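Local coordinates for C-domain type II peptide synthetase (Streptomyces globisporus, PDB 4ZNM), which is a condensation-domain protein of a type II peptide synthetase, of the CoA-acyltransferase clan, folded around two mixed beta-sheets, at residues 122-127 against 138-143; 52-57 against 171-176; 242-247 against 409-414. All blocks are in the same frame, centred on the assembly; numbering follows the deposited sequence.

Interaction 1: 122-127 against 138-143; sequences NEVEST and RAVLGR
Two torsions bring Thr127 and Arg138 together: chi1 of 68° sets the threonine hydroxyl between its own backbone N and carbonyl carbon, and a bend about CG-CD (chi3 -77°) brings the guanidinium round to it. Arg138 NH1 donates to Thr127 OG1 at 3.0 Å with an N-H...O angle of 148°, and the oxygen sits at the guanidinium edge, in its plane. The same hydroxyl hands its own proton to Val124 O, 2.7 Å from Thr127 OG1, in the carbonyl plane and on a lone pair; Thr127 N donates to that carbonyl as well. A water closes the ring on the other amino group, accepting from Arg138 NH2 at 2.7 Å and donating to Thr127 OG1 at 3.1 Å. OG1 thus gives one bond and receives two, which fixes its rotation, while Arg138 NH1 has a second acceptor in Gly128 O. Helix 110-125 is the connection of a beta-alpha-beta unit, running between the neighbouring parallel strands 101-104 and 137-143, and this contact lies at the C-terminal end of the helix, where the chain leaves it, against the start of the second strand. Deeper in, Val124 and Val140 run alongside one another with opposite headings, meeting CG2 to CG2 at 3.9 Å. Val152 of strand 148-156 also packs on Val124, and Arg103 of strand 101-104 touches Val140.

Interaction 2: 52-57 against 171-176; sequences WRLTGG and DLLNLY
Leu54 on the strand and Leu173 on the helix have CA atoms 10.1 Å apart, and the CA atoms of Gly57 and Tyr176 stand 11.9 Å apart, so the two backbones keep well clear of each other, and side chains and a water make the contact. The leucines do the apolar part. Each carries CG anti to its carbonyl carbon (chi1 -53° for Leu54, -63° for Leu173) and then runs on extended, so that the chains meet at a slant with methyl against methyl, Leu54 CD2 lying 4.1 Å from Leu173 CD1. Tyr390 of strand 388-392 touches both leucines, and Leu151 of strand 148-156 packs on Leu54 from the neighbouring strand.

One helical turn on, Tyr176 reaches out past the end of the strand. Its OH stops 4.0 Å from Gly57 O, and a single water spans the distance: it donates to Gly57 O at 2.6 Å and accepts from Tyr176 OH at 2.8 Å. The water lies at the edge of the phenol ring, in its plane. Since the hydroxyl gives its proton to the water, it can take a bond in return, and it does so from the backbone N of Asp59, two residues beyond Gly57. The tyrosine therefore holds the main chain after the strand directly at Asp59 and through the water at Gly57, while Ala66 of helix 60-73 and Leu388 of strand 388-392 touch its side chain.

Strand 47-55 is an inner strand of the six-stranded sheet, between 148-156 and 388-392, and helix 162-180 lies over it beside helix 60-73: the helix-on-sheet layering of an alpha/beta fold, here in a condensation domain.

Interaction 3: 242-247 against 409-414; sequences TAWQRF and GVLWSI
Phe247 pushes its ring end into the notch between Ile414 and Trp412. Its CZ comes to 3.6 Å from Ile414 CD1, which meets the phenyl ring at its edge, the isoleucine lying square across the phenylalanine. The second wall of the notch is more distant, Phe247 CZ standing 4.4 Å from Trp412 CE3, near the plane of the indole and at its rim. A chi1 of 65° tucks the phenyl over its own backbone and sends it toward 409-414. The strands run the same way, 33° apart, with axes 9.4 Å from each other. They are second neighbours in the five-stranded sheet: strand 422-429 lies between them, antiparallel to both, so the contact is made by long side chains reaching past it. Helix 435-454 covers the Phe247 side, where Leu442 touches both Phe247 and Trp412. Three residues back, on the opposite face of the sheet, Trp244 reaches Leu411, its benzo corner CH2 meeting Leu411 CD2 edge-on at 3.9 Å. Ser425 of the middle strand touches the Trp244 side chain, whose NE1 donates to Ser404 O. At the base of this tryptophan, Trp244 CB lies against one face of the Arg246 guanidinium, 3.6 Å from its plane.

In the fold
Interactions 1 and 2 share the six-stranded sheet but work on opposite faces: helix 110-125 lies against one, helix 162-180 against the other, and the contacts touch where Leu141 CD1 meets Leu54 CD1 at 4.0 Å. Interactions 2 and 3 are buried; interaction 1 is only partly so, its valines buried and Thr127 and Arg138 partly exposed. The first two pair an apolar touch with a water-assisted polar one, through an arginine and a tyrosine respectively. Interaction 3, closest to the chain's centre, belongs to the five-stranded sheet and is wholly apolar. A salt bridge from Glu125 OE2 to Arg246 NH2 (2.9 Å) ties interaction 1 to it; interactions 2 and 3 stay about 14 Å apart between nearest atoms.

Interaction 1: 122-127 against 138-143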
ATOM      1  N   ASN A 122      14.627   1.745   6.601  1.00 26.54           N
ATOM      2  CA  ASN A 122      15.029   0.961   5.445  1.00 22.31           C
ATOM      3  C   ASN A 122      15.648  -0.346   5.858  1.00 26.07           C
ATOM      4  O   ASN A 122      15.436  -1.375   5.212  1.00 25.14           O
ATOM      5  CB  ASN A 122      16.038   1.725   4.598  1.00 28.96           C
ATOM      6  CG  ASN A 122      15.384   2.485   3.481  1.00 39.22           C
ATOM      7  OD1 ASN A 122      14.198   2.803   3.549  1.00 43.79           O
ATOM      8  ND2 ASN A 122      16.143   2.777   2.447  1.00 41.48           N
ATOM      9  N   GLU A 123      16.430  -0.301   6.931  1.00 22.62           N
ATOM     10  CA  GLU A 123      17.088  -1.510   7.412  1.00 28.96           C
ATOM     11  C   GLU A 123      16.029  -2.499   7.866  1.00 20.26           C
ATOM     12  O   GLU A 123      16.094  -3.676   7.535  1.00 26.85           O
ATOM     13  CB  GLU A 123      18.060  -1.207   8.565  1.00 33.55           C
ATOM     14  CG  GLU A 123      18.759  -2.472   9.043  1.00 42.63           C
ATOM     15  CD  GLU A 123      19.499  -2.281  10.340  1.00 50.95           C
ATOM     16  OE1 GLU A 123      19.887  -1.133  10.639  1.00 40.71           O
ATOM     17  OE2 GLU A 123      19.694  -3.286  11.059  1.00 57.77           O
ATOM     18  N   VAL A 124      15.037  -2.034   8.614  1.00 24.03           N
ATOM     19  CA  VAL A 124      13.983  -2.943   9.073  1.00 19.95           C
ATOM     20  C   VAL A 124      13.261  -3.529   7.856  1.00 21.87           C
ATOM     21  O   VAL A 124      13.024  -4.716   7.805  1.00 19.84           O
ATOM     22  CB  VAL A 124      12.997  -2.241  10.027  1.00 17.60           C
ATOM     23  CG1 VAL A 124      11.746  -3.093  10.253  1.00 20.32           C
ATOM     24  CG2 VAL A 124      13.693  -1.935  11.334  1.00 18.35           C
ATOM     25  N   GLU A 125      12.991  -2.712   6.841  1.00 23.47           N
ATOM     26  CA  GLU A 125      12.319  -3.199   5.627  1.00 23.60           C
ATOM     27  C   GLU A 125      13.126  -4.260   4.892  1.00 19.96           C
ATOM     28  O   GLU A 125      12.563  -5.069   4.171  1.00 22.63           O
ATOM     29  CB  GLU A 125      12.028  -2.038   4.656  1.00 23.98           C
ATOM     30  CG  GLU A 125      11.166  -2.429   3.489  1.00 33.97           C
ATOM     31  CD  GLU A 125      11.012  -1.311   2.442  1.00 41.71           C
ATOM     32  OE1 GLU A 125      10.495  -1.612   1.321  1.00 28.25           O
ATOM     33  OE2 GLU A 125      11.414  -0.159   2.736  1.00 47.46           O
ATOM     34  N   SER A 126      14.448  -4.239   5.024  1.00 21.70           N
ATOM     35  CA  SER A 126      15.242  -5.289   4.399  1.00 21.46           C
ATOM     36  C   SER A 126      15.275  -6.599   5.188  1.00 21.26           C
ATOM     37  O   SER A 126      15.832  -7.567   4.700  1.00 22.14           O
ATOM     38  CB  SER A 126      16.672  -4.835   4.169  1.00 23.11           C
ATOM     39  OG  SER A 126      17.349  -4.787   5.416  1.00 30.09           O
ATOM     40  N   THR A 127      14.654  -6.656   6.357  1.00 25.01           N
ATOM     41  CA  THR A 127      14.609  -7.897   7.110  1.00 26.33           C
ATOM     42  C   THR A 127      13.317  -8.656   6.811  1.00 31.06           C
ATOM     43  O   THR A 127      12.372  -8.096   6.259  1.00 26.66           O
ATOM     44  CB  THR A 127      14.727  -7.657   8.619  1.00 27.94           C
ATOM     45  OG1 THR A 127      13.550  -6.993   9.111  1.00 31.15           O
ATOM     46  CG2 THR A 127      15.964  -6.834   8.914  1.00 27.00           C
ATOM     47  N   ARG A 138       6.373  -6.874  14.358  1.00 19.21           N
ATOM     48  CA  ARG A 138       7.523  -6.557  15.197  1.00 20.31           C
ATOM     49  C   ARG A 138       7.699  -5.059  15.317  1.00 24.29           C
ATOM     50  O   ARG A 138       7.210  -4.302  14.477  1.00 18.05           O
ATOM     51  CB  ARG A 138       8.804  -7.130  14.638  1.00 24.19           C
ATOM     52  CG  ARG A 138       8.879  -8.625  14.683  1.00 31.18           C
ATOM     53  CD  ARG A 138      10.311  -9.131  14.452  1.00 30.24           C
ATOM     54  NE  ARG A 138      10.713  -9.096  13.043  1.00 37.95           N
ATOM     55  CZ  ARG A 138      11.456  -8.146  12.478  1.00 38.89           C
ATOM     56  NH1 ARG A 138      11.772  -8.256  11.179  1.00 31.90           N
ATOM     57  NH2 ARG A 138      11.893  -7.100  13.201  1.00 42.60           N
ATOM     58  N   ALA A 139       8.458  -4.651  16.327  1.00 27.50           N
ATOM     59  CA  ALA A 139       8.749  -3.244  16.542  1.00 23.30           C
ATOM     60  C   ALA A 139      10.205  -3.033  16.889  1.00 19.81           C
ATOM     61  O   ALA A 139      10.814  -3.804  17.661  1.00 20.96           O
ATOM     62  CB  ALA A 139       7.892  -2.698  17.639  1.00 21.81           C
ATOM     63  N   VAL A 140      10.743  -1.962  16.337  1.00 19.46           N
ATOM     64  CA  VAL A 140      12.093  -1.540  16.624  1.00 18.25           C
ATOM     65  C   VAL A 140      12.010  -0.050  17.028  1.00 20.29           C
ATOM     66  O   VAL A 140      11.527   0.782  16.271  1.00 20.11           O
ATOM     67  CB  VAL A 140      13.012  -1.748  15.422  1.00 21.54           C
ATOM     68  CG1 VAL A 140      14.412  -1.304  15.739  1.00 23.33           C
ATOM     69  CG2 VAL A 140      12.999  -3.213  14.991  1.00 25.83           C
ATOM     70  N   LEU A 141      12.490   0.262  18.224  1.00 17.18           N
ATOM     71  CA  LEU A 141      12.533   1.636  18.701  1.00 19.52           C
ATOM     72  C   LEU A 141      13.962   2.180  18.644  1.00 19.15           C
ATOM     73  O   LEU A 141      14.862   1.651  19.305  1.00 21.85           O
ATOM     74  CB  LEU A 141      11.981   1.692  20.124  1.00 21.37           C
ATOM     75  CG  LEU A 141      11.949   3.103  20.726  1.00 25.39           C
ATOM     76  CD1 LEU A 141      10.871   3.952  20.076  1.00 22.55           C
ATOM     77  CD2 LEU A 141      11.743   2.993  22.207  1.00 23.04           C
ATOM     78  N   GLY A 142      14.176   3.196  17.804  1.00 19.04           N
ATOM     79  CA  GLY A 142      15.455   3.878  17.758  1.00 21.75           C
ATOM     80  C   GLY A 142      15.434   5.168  18.561  1.00 19.84           C
ATOM     81  O   GLY A 142      14.745   6.105  18.196  1.00 17.84           O
ATOM     82  N   ARG A 143      16.181   5.234  19.655  1.00 18.68           N
ATOM     83  CA  ARG A 143      16.121   6.434  20.518  1.00 18.90           C
ATOM     84  C   ARG A 143      17.292   7.316  20.254  1.00 19.77           C
ATOM     85  O   ARG A 143      18.417   6.855  20.219  1.00 24.99           O
ATOM     86  CB  ARG A 143      16.085   6.039  21.974  1.00 18.85           C
ATOM     87  CG  ARG A 143      14.966   5.051  22.295  1.00 21.49           C
ATOM     88  CD  ARG A 143      14.808   4.863  23.790  1.00 21.02           C
ATOM     89  NE  ARG A 143      14.185   6.021  24.388  1.00 28.11           N
ATOM     90  CZ  ARG A 143      13.855   6.123  25.673  1.00 28.77           C
ATOM     91  NH1 ARG A 143      14.077   5.117  26.516  1.00 24.89           N
ATOM     92  NH2 ARG A 143      13.306   7.239  26.115  1.00 26.42           N
TER
HETATM   93  O   HOH W   1      14.020  -5.875  11.974  1.00 36.24           O

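Interaction 2: 52-57 against 171-176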
ATOM      1  N   TRP A  52       7.205   6.220  12.904  1.00 20.19           N
ATOM      2  CA  TRP A  52       6.636   7.368  13.597  1.00 20.31           C
ATOM      3  C   TRP A  52       7.716   8.057  14.413  1.00 19.94           C
ATOM      4  O   TRP A  52       8.476   7.381  15.133  1.00 19.54           O
ATOM      5  CB  TRP A  52       5.522   6.909  14.513  1.00 23.02           C
ATOM      6  CG  TRP A  52       4.296   6.493  13.818  1.00 22.02           C
ATOM      7  CD1 TRP A  52       3.193   7.250  13.608  1.00 28.39           C
ATOM      8  CD2 TRP A  52       4.032   5.224  13.232  1.00 20.47           C
ATOM      9  NE1 TRP A  52       2.255   6.533  12.938  1.00 24.91           N
ATOM     10  CE2 TRP A  52       2.746   5.285  12.686  1.00 26.93           C
ATOM     11  CE3 TRP A  52       4.766   4.050  13.109  1.00 27.79           C
ATOM     12  CZ2 TRP A  52       2.163   4.208  12.027  1.00 28.78           C
ATOM     13  CZ3 TRP A  52       4.198   2.978  12.462  1.00 29.38           C
ATOM     14  CH2 TRP A  52       2.898   3.058  11.929  1.00 29.06           C
ATOM     15  N   ARG A  53       7.781   9.378  14.328  1.00 19.82           N
ATOM     16  CA  ARG A  53       8.661  10.170  15.194  1.00 20.63           C
ATOM     17  C   ARG A  53       7.946  10.396  16.520  1.00 24.36           C
ATOM     18  O   ARG A  53       6.808  10.922  16.524  1.00 25.86           O
ATOM     19  CB  ARG A  53       9.000  11.508  14.505  1.00 23.24           C
ATOM     20  CG  ARG A  53      10.066  12.351  15.175  1.00 28.51           C
ATOM     21  CD  ARG A  53      11.474  11.807  14.972  1.00 26.83           C
ATOM     22  NE  ARG A  53      12.425  12.715  15.558  1.00 27.69           N
ATOM     23  CZ  ARG A  53      13.056  13.684  14.912  1.00 36.91           C
ATOM     24  NH1 ARG A  53      13.851  14.489  15.592  1.00 30.46           N
ATOM     25  NH2 ARG A  53      12.899  13.858  13.606  1.00 36.21           N
ATOM     26  N   LEU A  54       8.587  10.003  17.628  1.00 23.58           N
ATOM     27  CA  LEU A  54       7.997  10.131  18.987  1.00 23.10           C
ATOM     28  C   LEU A  54       8.683  11.203  19.820  1.00 24.13           C
ATOM     29  O   LEU A  54       9.892  11.190  19.945  1.00 21.84           O
ATOM     30  CB  LEU A  54       8.080   8.814  19.764  1.00 23.49           C
ATOM     31  CG  LEU A  54       7.523   7.561  19.088  1.00 28.03           C
ATOM     32  CD1 LEU A  54       7.688   6.332  20.028  1.00 23.04           C
ATOM     33  CD2 LEU A  54       6.096   7.758  18.738  1.00 26.77           C
ATOM     34  N   THR A  55       7.901  12.130  20.368  1.00 23.17           N
ATOM     35  CA  THR A  55       8.392  13.198  21.227  1.00 26.75           C
ATOM     36  C   THR A  55       7.843  12.980  22.628  1.00 26.74           C
ATOM     37  O   THR A  55       6.626  12.907  22.802  1.00 21.73           O
ATOM     38  CB  THR A  55       7.961  14.597  20.706  1.00 27.40           C
ATOM     39  OG1 THR A  55       8.348  14.716  19.324  1.00 29.47           O
ATOM     40  CG2 THR A  55       8.585  15.727  21.539  1.00 32.08           C
ATOM     41  N   GLY A  56       8.738  12.854  23.607  1.00 22.36           N
ATOM     42  CA  GLY A  56       8.335  12.634  24.980  1.00 25.98           C
ATOM     43  C   GLY A  56       9.100  11.473  25.558  1.00 25.54           C
ATOM     44  O   GLY A  56       9.769  10.751  24.834  1.00 22.90           O
ATOM     45  N   GLY A  57       9.013  11.308  26.869  1.00 23.74           N
ATOM     46  CA  GLY A  57       9.697  10.222  27.539  1.00 20.18           C
ATOM     47  C   GLY A  57       9.011   8.915  27.217  1.00 22.16           C
ATOM     48  O   GLY A  57       7.818   8.895  26.971  1.00 35.51           O
ATOM     49  N   ASP A 171      -3.692   2.464  18.382  1.00 18.98           N
ATOM     50  CA  ASP A 171      -4.039   1.569  19.464  1.00 23.13           C
ATOM     51  C   ASP A 171      -2.846   1.384  20.406  1.00 20.95           C
ATOM     52  O   ASP A 171      -3.008   1.387  21.618  1.00 19.18           O
ATOM     53  CB  ASP A 171      -4.476   0.232  18.901  1.00 20.69           C
ATOM     54  CG  ASP A 171      -5.870   0.277  18.239  1.00 28.57           C
ATOM     55  OD1 ASP A 171      -6.490   1.374  18.145  1.00 23.59           O
ATOM     56  OD2 ASP A 171      -6.332  -0.810  17.820  1.00 26.47           O
ATOM     57  N   LEU A 172      -1.668   1.179  19.832  1.00 21.92           N
ATOM     58  CA  LEU A 172      -0.459   0.906  20.618  1.00 22.01           C
ATOM     59  C   LEU A 172      -0.146   2.030  21.580  1.00 20.72           C
ATOM     60  O   LEU A 172       0.085   1.800  22.760  1.00 23.59           O
ATOM     61  CB  LEU A 172       0.739   0.697  19.709  1.00 19.32           C
ATOM     62  CG  LEU A 172       2.093   0.628  20.410  1.00 22.46           C
ATOM     63  CD1 LEU A 172       2.135  -0.649  21.227  1.00 24.31           C
ATOM     64  CD2 LEU A 172       3.218   0.699  19.410  1.00 25.81           C
ATOM     65  N   LEU A 173      -0.125   3.254  21.057  1.00 21.94           N
ATOM     66  CA  LEU A 173       0.237   4.396  21.882  1.00 22.47           C
ATOM     67  C   LEU A 173      -0.864   4.759  22.881  1.00 22.55           C
ATOM     68  O   LEU A 173      -0.575   5.266  23.971  1.00 20.42           O
ATOM     69  CB  LEU A 173       0.611   5.571  20.976  1.00 21.25           C
ATOM     70  CG  LEU A 173       1.868   5.179  20.137  1.00 27.42           C
ATOM     71  CD1 LEU A 173       2.294   6.339  19.306  1.00 34.47           C
ATOM     72  CD2 LEU A 173       3.048   4.774  21.002  1.00 33.02           C
ATOM     73  N   ASN A 174      -2.108   4.444  22.550  1.00 20.98           N
ATOM     74  CA  ASN A 174      -3.218   4.611  23.503  1.00 22.76           C
ATOM     75  C   ASN A 174      -3.114   3.599  24.647  1.00 23.65           C
ATOM     76  O   ASN A 174      -3.216   3.955  25.810  1.00 24.17           O
ATOM     77  CB  ASN A 174      -4.545   4.454  22.769  1.00 21.61           C
ATOM     78  CG  ASN A 174      -5.747   4.495  23.688  1.00 23.93           C
ATOM     79  OD1 ASN A 174      -6.001   3.566  24.457  1.00 29.11           O
ATOM     80  ND2 ASN A 174      -6.522   5.561  23.577  1.00 26.28           N
ATOM     81  N   LEU A 175      -2.900   2.325  24.309  1.00 21.70           N
ATOM     82  CA  LEU A 175      -2.781   1.290  25.337  1.00 18.27           C
ATOM     83  C   LEU A 175      -1.539   1.559  26.233  1.00 20.42           C
ATOM     84  O   LEU A 175      -1.564   1.314  27.438  1.00 18.82           O
ATOM     85  CB  LEU A 175      -2.692  -0.100  24.689  1.00 21.65           C
ATOM     86  CG  LEU A 175      -4.001  -0.503  23.979  1.00 22.92           C
ATOM     87  CD1 LEU A 175      -3.782  -1.711  23.142  1.00 25.92           C
ATOM     88  CD2 LEU A 175      -5.176  -0.745  24.983  1.00 29.89           C
ATOM     89  N   TYR A 176      -0.461   2.041  25.624  1.00 20.31           N
ATOM     90  CA  TYR A 176       0.740   2.441  26.364  1.00 21.94           C
ATOM     91  C   TYR A 176       0.402   3.565  27.359  1.00 24.31           C
ATOM     92  O   TYR A 176       0.677   3.464  28.552  1.00 26.82           O
ATOM     93  CB  TYR A 176       1.851   2.898  25.379  1.00 17.29           C
ATOM     94  CG  TYR A 176       3.003   3.598  26.060  1.00 17.46           C
ATOM     95  CD1 TYR A 176       4.050   2.862  26.592  1.00 22.98           C
ATOM     96  CD2 TYR A 176       3.055   4.978  26.167  1.00 26.27           C
ATOM     97  CE1 TYR A 176       5.097   3.465  27.215  1.00 20.17           C
ATOM     98  CE2 TYR A 176       4.112   5.610  26.809  1.00 20.34           C
ATOM     99  CZ  TYR A 176       5.126   4.843  27.334  1.00 24.35           C
ATOM    100  OH  TYR A 176       6.179   5.431  27.961  1.00 23.57           O
TER
HETATM  101  O   HOH W   2       5.780   8.121  28.413  1.00 30.46           O

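Interaction 3: 242-247 against 409-414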
ATOM      1  N   THR A 242      12.669  -7.044  -4.668  1.00 19.94           N
ATOM      2  CA  THR A 242      11.965  -5.823  -4.996  1.00 20.84           C
ATOM      3  C   THR A 242      12.745  -4.624  -4.466  1.00 19.69           C
ATOM      4  O   THR A 242      13.116  -4.582  -3.296  1.00 20.27           O
ATOM      5  CB  THR A 242      10.560  -5.831  -4.416  1.00 21.26           C
ATOM      6  OG1 THR A 242       9.851  -6.990  -4.893  1.00 19.31           O
ATOM      7  CG2 THR A 242       9.809  -4.597  -4.784  1.00 21.26           C
ATOM      8  N   ALA A 243      12.968  -3.656  -5.347  1.00 22.93           N
ATOM      9  CA  ALA A 243      13.622  -2.413  -4.988  1.00 23.39           C
ATOM     10  C   ALA A 243      12.588  -1.311  -5.049  1.00 19.88           C
ATOM     11  O   ALA A 243      11.554  -1.451  -5.698  1.00 19.84           O
ATOM     12  CB  ALA A 243      14.770  -2.116  -5.907  1.00 23.83           C
ATOM     13  N   TRP A 244      12.882  -0.218  -4.368  1.00 19.90           N
ATOM     14  CA  TRP A 244      11.980   0.895  -4.236  1.00 19.87           C
ATOM     15  C   TRP A 244      12.757   2.183  -4.452  1.00 21.24           C
ATOM     16  O   TRP A 244      13.867   2.349  -3.912  1.00 25.14           O
ATOM     17  CB  TRP A 244      11.323   0.904  -2.860  1.00 24.96           C
ATOM     18  CG  TRP A 244      10.433  -0.256  -2.610  1.00 19.40           C
ATOM     19  CD1 TRP A 244      10.784  -1.490  -2.110  1.00 20.68           C
ATOM     20  CD2 TRP A 244       9.019  -0.313  -2.851  1.00 19.41           C
ATOM     21  NE1 TRP A 244       9.666  -2.289  -2.016  1.00 19.05           N
ATOM     22  CE2 TRP A 244       8.584  -1.596  -2.473  1.00 18.90           C
ATOM     23  CE3 TRP A 244       8.087   0.595  -3.357  1.00 20.20           C
ATOM     24  CZ2 TRP A 244       7.273  -1.972  -2.563  1.00 23.89           C
ATOM     25  CZ3 TRP A 244       6.790   0.204  -3.449  1.00 25.04           C
ATOM     26  CH2 TRP A 244       6.389  -1.068  -3.059  1.00 23.93           C
ATOM     27  N   GLN A 245      12.198   3.072  -5.274  1.00 28.11           N
ATOM     28  CA  GLN A 245      12.727   4.431  -5.427  1.00 21.65           C
ATOM     29  C   GLN A 245      11.711   5.394  -4.855  1.00 25.20           C
ATOM     30  O   GLN A 245      10.526   5.315  -5.166  1.00 25.06           O
ATOM     31  CB  GLN A 245      13.037   4.741  -6.894  1.00 24.66           C
ATOM     32  CG  GLN A 245      14.270   3.942  -7.379  1.00 27.43           C
ATOM     33  CD  GLN A 245      14.671   4.231  -8.811  1.00 30.44           C
ATOM     34  OE1 GLN A 245      14.511   5.357  -9.301  1.00 34.07           O
ATOM     35  NE2 GLN A 245      15.195   3.202  -9.500  1.00 26.10           N
ATOM     36  N   ARG A 246      12.184   6.299  -4.007  1.00 23.90           N
ATOM     37  CA  ARG A 246      11.304   7.204  -3.261  1.00 24.01           C
ATOM     38  C   ARG A 246      11.317   8.543  -3.929  1.00 26.30           C
ATOM     39  O   ARG A 246      12.328   8.926  -4.477  1.00 30.34           O
ATOM     40  CB  ARG A 246      11.774   7.378  -1.830  1.00 33.45           C
ATOM     41  CG  ARG A 246      12.299   6.139  -1.214  1.00 36.12           C
ATOM     42  CD  ARG A 246      11.198   5.238  -0.760  1.00 39.32           C
ATOM     43  NE  ARG A 246      11.809   4.103  -0.082  1.00 46.49           N
ATOM     44  CZ  ARG A 246      11.173   2.983   0.218  1.00 36.67           C
ATOM     45  NH1 ARG A 246       9.898   2.836  -0.105  1.00 35.38           N
ATOM     46  NH2 ARG A 246      11.832   2.021   0.824  1.00 41.51           N
ATOM     47  N   PHE A 247      10.201   9.243  -3.906  1.00 31.06           N
ATOM     48  CA  PHE A 247      10.157  10.590  -4.452  1.00 31.00           C
ATOM     49  C   PHE A 247       9.119  11.411  -3.709  1.00 31.64           C
ATOM     50  O   PHE A 247       8.320  10.881  -2.925  1.00 27.76           O
ATOM     51  CB  PHE A 247       9.850  10.565  -5.952  1.00 32.36           C
ATOM     52  CG  PHE A 247       8.499  10.037  -6.281  1.00 31.44           C
ATOM     53  CD1 PHE A 247       8.306   8.688  -6.458  1.00 28.41           C
ATOM     54  CD2 PHE A 247       7.417  10.893  -6.427  1.00 31.95           C
ATOM     55  CE1 PHE A 247       7.051   8.178  -6.776  1.00 31.97           C
ATOM     56  CE2 PHE A 247       6.151  10.384  -6.769  1.00 33.17           C
ATOM     57  CZ  PHE A 247       5.978   9.028  -6.930  1.00 31.25           C
ATOM     58  N   GLY A 409       5.090  -7.495 -10.410  1.00 20.92           N
ATOM     59  CA  GLY A 409       4.762  -6.289 -11.147  1.00 25.23           C
ATOM     60  C   GLY A 409       5.447  -5.041 -10.659  1.00 20.18           C
ATOM     61  O   GLY A 409       6.403  -5.091  -9.875  1.00 26.24           O
ATOM     62  N   VAL A 410       4.966  -3.921 -11.166  1.00 24.73           N
ATOM     63  CA  VAL A 410       5.493  -2.596 -10.823  1.00 20.75           C
ATOM     64  C   VAL A 410       4.420  -1.900 -10.005  1.00 26.84           C
ATOM     65  O   VAL A 410       3.232  -1.990 -10.337  1.00 26.10           O
ATOM     66  CB  VAL A 410       5.842  -1.797 -12.086  1.00 25.15           C
ATOM     67  CG1 VAL A 410       6.257  -0.392 -11.757  1.00 25.74           C
ATOM     68  CG2 VAL A 410       6.934  -2.507 -12.859  1.00 21.63           C
ATOM     69  N   LEU A 411       4.807  -1.238  -8.923  1.00 20.75           N
ATOM     70  CA  LEU A 411       3.820  -0.586  -8.104  1.00 18.30           C
ATOM     71  C   LEU A 411       4.190   0.879  -7.845  1.00 24.32           C
ATOM     72  O   LEU A 411       5.282   1.184  -7.350  1.00 19.26           O
ATOM     73  CB  LEU A 411       3.652  -1.320  -6.797  1.00 18.88           C
ATOM     74  CG  LEU A 411       2.728  -0.679  -5.779  1.00 25.49           C
ATOM     75  CD1 LEU A 411       1.358  -0.659  -6.341  1.00 21.42           C
ATOM     76  CD2 LEU A 411       2.741  -1.458  -4.487  1.00 28.86           C
ATOM     77  N   TRP A 412       3.272   1.775  -8.196  1.00 21.64           N
ATOM     78  CA  TRP A 412       3.372   3.181  -7.789  1.00 19.29           C
ATOM     79  C   TRP A 412       2.468   3.381  -6.604  1.00 23.96           C
ATOM     80  O   TRP A 412       1.292   3.056  -6.656  1.00 22.72           O
ATOM     81  CB  TRP A 412       2.948   4.136  -8.892  1.00 20.42           C
ATOM     82  CG  TRP A 412       3.669   4.052 -10.152  1.00 21.88           C
ATOM     83  CD1 TRP A 412       3.572   3.072 -11.074  1.00 21.45           C
ATOM     84  CD2 TRP A 412       4.566   5.027 -10.689  1.00 20.05           C
ATOM     85  NE1 TRP A 412       4.373   3.357 -12.146  1.00 20.75           N
ATOM     86  CE2 TRP A 412       4.990   4.556 -11.931  1.00 24.20           C
ATOM     87  CE3 TRP A 412       5.046   6.257 -10.230  1.00 24.41           C
ATOM     88  CZ2 TRP A 412       5.891   5.269 -12.734  1.00 29.48           C
ATOM     89  CZ3 TRP A 412       5.932   6.951 -11.013  1.00 26.02           C
ATOM     90  CH2 TRP A 412       6.336   6.464 -12.253  1.00 24.81           C
ATOM     91  N   SER A 413       3.015   3.934  -5.535  1.00 29.80           N
ATOM     92  CA  SER A 413       2.300   4.118  -4.277  1.00 32.45           C
ATOM     93  C   SER A 413       2.441   5.586  -3.846  1.00 32.75           C
ATOM     94  O   SER A 413       3.537   6.010  -3.490  1.00 29.42           O
ATOM     95  CB  SER A 413       2.866   3.170  -3.212  1.00 38.36           C
ATOM     96  OG  SER A 413       2.189   3.297  -1.969  1.00 45.42           O
ATOM     97  N   ILE A 414       1.341   6.341  -3.911  1.00 29.26           N
ATOM     98  CA  ILE A 414       1.337   7.773  -3.639  1.00 29.37           C
ATOM     99  C   ILE A 414       0.621   8.072  -2.328  1.00 29.98           C
ATOM    100  O   ILE A 414      -0.570   7.764  -2.216  1.00 25.71           O
ATOM    101  CB  ILE A 414       0.622   8.561  -4.744  1.00 39.48           C
ATOM    102  CG1 ILE A 414       1.083   8.126  -6.140  1.00 47.79           C
ATOM    103  CG2 ILE A 414       0.814  10.047  -4.536  1.00 41.90           C
ATOM    104  CD1 ILE A 414       2.487   8.432  -6.439  1.00 52.86           C
TER